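Local coordinates for protein fatty acid amide hydrolase (Candida albicans, PDB 6KVR) that probably hydrolyses monocarboxylic acid amides to the free acid and ammonia, as a serine hydrolase of the amidase signature family, at residues 157-162 against 198-203. Sequence-based numbering, arbitrary orientation.
Sequences LKEQMN and YVRTSQ
Two backbone carbonyls converge on NH2 of R200: E159 O receives NH2 at 2.8 Å in its own carbonyl plane, on a lone pair, and M161 O accepts a second, weak bond. E159 O sits 28° out of the guanidinium plane, which bends the bond (N-H...O 133°). T168 OG1 is a further partner of NH2. R200 NE donates to a water oxygen 2.9 Å away, which lies 2.7 Å from both K158 O and M161 O, though it need not give a proton to both at once. The bend at chi3 (74°) brings the guanidinium back to the type I turn K158-M161. E159 CG lies over one guanidinium face, and the E159 OE2 to R200 NH2 salt bridge is long at 3.8 Å, with the oxygen well out of plane: charge attraction without a directed N-H. E123 forms a salt bridge with NH1, which I167 O also binds.

Upstream, strands 155-158 and 199-201 run parallel, T201 N giving L157 O a 2.9 Å bond and E159 N reaching T201 O at 3.2 Å. Beyond the strands, the Q203 amide braces the two middle residues of the turn. Its NE2 donates to E159 OE1 at 2.6 Å, on the anti side and out of the carboxylate plane, the two planes standing almost at right angles; its OE1 weakly accepts Q160 N. H169 N and G170 N also hold the E159 carboxylate.

K158, predicted to belong to the charge relay, leaves the sheet on the face it shares with T201, opposite to that of L157 and R200; its extended chain passes Q203 OE1, and NZ is hydrogen-bonded to S233 OG and S252 OG. Charge, amide and carbonyl bonds together hold the turn that follows K158, consistent with a second-shell part in placing the lysine of the Ser-cisSer-Lys triad of this family.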
# COMPACT_ATOMS: atom_id res chain seq x y z
N LEU A 157 -23.81 10.64 5.42
CA LEU A 157 -22.45 10.44 5.90
C LEU A 157 -22.45 9.57 7.14
O LEU A 157 -23.22 9.82 8.08
CB LEU A 157 -21.79 11.78 6.21
CG LEU A 157 -21.62 12.77 5.05
CD1 LEU A 157 -21.28 14.12 5.59
CD2 LEU A 157 -20.56 12.29 4.05
N LYS A 158 -21.62 8.53 7.15
CA LYS A 158 -21.44 7.74 8.35
C LYS A 158 -20.88 8.63 9.46
O LYS A 158 -20.01 9.47 9.20
CB LYS A 158 -20.50 6.56 8.06
CG LYS A 158 -20.46 5.46 9.11
CD LYS A 158 -19.49 4.36 8.69
CE LYS A 158 -19.29 3.33 9.80
NZ LYS A 158 -18.73 2.03 9.29
N GLU A 159 -21.41 8.47 10.67
CA GLU A 159 -21.09 9.39 11.77
C GLU A 159 -19.59 9.44 12.08
O GLU A 159 -19.06 10.52 12.37
CB GLU A 159 -21.88 9.01 13.03
CG GLU A 159 -21.80 10.06 14.17
CD GLU A 159 -20.50 9.98 15.01
OE1 GLU A 159 -19.75 8.98 14.90
OE2 GLU A 159 -20.22 10.95 15.76
N GLN A 160 -18.91 8.30 12.06
CA GLN A 160 -17.53 8.26 12.55
C GLN A 160 -16.57 9.16 11.76
O GLN A 160 -15.47 9.43 12.24
CB GLN A 160 -17.01 6.81 12.55
CG GLN A 160 -16.94 6.16 11.16
CD GLN A 160 -15.54 6.16 10.61
OE1 GLN A 160 -14.57 6.19 11.37
NE2 GLN A 160 -15.42 6.11 9.28
N MSE A 161 -16.96 9.65 10.59
CA MSE A 161 -16.10 10.57 9.84
C MSE A 161 -16.15 11.97 10.44
O MSE A 161 -17.23 12.49 10.71
CB MSE A 161 -16.51 10.63 8.36
CG MSE A 161 -16.38 9.32 7.63
SE MSE A 161 -16.95 9.44 5.75
CE MSE A 161 -18.84 9.61 6.10
N ASN A 162 -14.97 12.57 10.62
CA ASN A 162 -14.89 13.94 11.11
C ASN A 162 -15.83 14.85 10.33
O ASN A 162 -15.77 14.91 9.10
CB ASN A 162 -13.45 14.49 10.98
CG ASN A 162 -12.53 14.02 12.09
OD1 ASN A 162 -12.98 13.41 13.05
ND2 ASN A 162 -11.24 14.33 11.96
N TYR A 198 -26.66 16.89 5.54
CA TYR A 198 -27.81 17.13 6.40
C TYR A 198 -28.05 16.03 7.43
O TYR A 198 -28.74 16.28 8.43
CB TYR A 198 -29.09 17.31 5.55
CG TYR A 198 -29.40 16.15 4.64
CD1 TYR A 198 -28.58 15.84 3.56
CD2 TYR A 198 -30.50 15.34 4.87
CE1 TYR A 198 -28.86 14.77 2.73
CE2 TYR A 198 -30.78 14.26 4.05
CZ TYR A 198 -29.97 13.99 2.98
OH TYR A 198 -30.25 12.93 2.15
N VAL A 199 -27.51 14.83 7.22
CA VAL A 199 -27.74 13.70 8.13
C VAL A 199 -26.46 12.88 8.29
O VAL A 199 -25.72 12.65 7.32
CB VAL A 199 -28.90 12.80 7.65
CG1 VAL A 199 -28.62 12.25 6.26
CG2 VAL A 199 -29.13 11.66 8.61
N ARG A 200 -26.19 12.44 9.52
CA ARG A 200 -25.08 11.54 9.82
C ARG A 200 -25.68 10.31 10.48
O ARG A 200 -26.48 10.42 11.42
CB ARG A 200 -24.04 12.20 10.74
CG ARG A 200 -23.35 13.41 10.08
CD ARG A 200 -22.58 14.26 11.08
NE ARG A 200 -21.35 13.59 11.48
CZ ARG A 200 -20.65 13.90 12.56
NH1 ARG A 200 -21.03 14.87 13.37
NH2 ARG A 200 -19.52 13.23 12.82
N THR A 201 -25.29 9.14 9.98
CA THR A 201 -26.03 7.90 10.20
C THR A 201 -25.37 7.02 11.26
O THR A 201 -24.18 7.16 11.57
CB THR A 201 -26.15 7.12 8.90
OG1 THR A 201 -24.86 7.04 8.27
CG2 THR A 201 -27.13 7.81 7.96
N SER A 202 -26.16 6.07 11.76
CA SER A 202 -25.81 5.27 12.92
C SER A 202 -24.81 4.17 12.57
O SER A 202 -24.61 3.80 11.41
CB SER A 202 -27.05 4.65 13.55
OG SER A 202 -27.68 3.79 12.61
N GLN A 203 -24.20 3.65 13.63
CA GLN A 203 -23.14 2.65 13.59
C GLN A 203 -23.12 1.96 14.94
O GLN A 203 -23.52 2.56 15.94
CB GLN A 203 -21.79 3.31 13.29
CG GLN A 203 -21.38 4.26 14.39
CD GLN A 203 -20.68 5.50 13.90
OE1 GLN A 203 -20.33 5.62 12.72
NE2 GLN A 203 -20.48 6.44 14.81
O HOH W 1 -19.71 12.14 9.61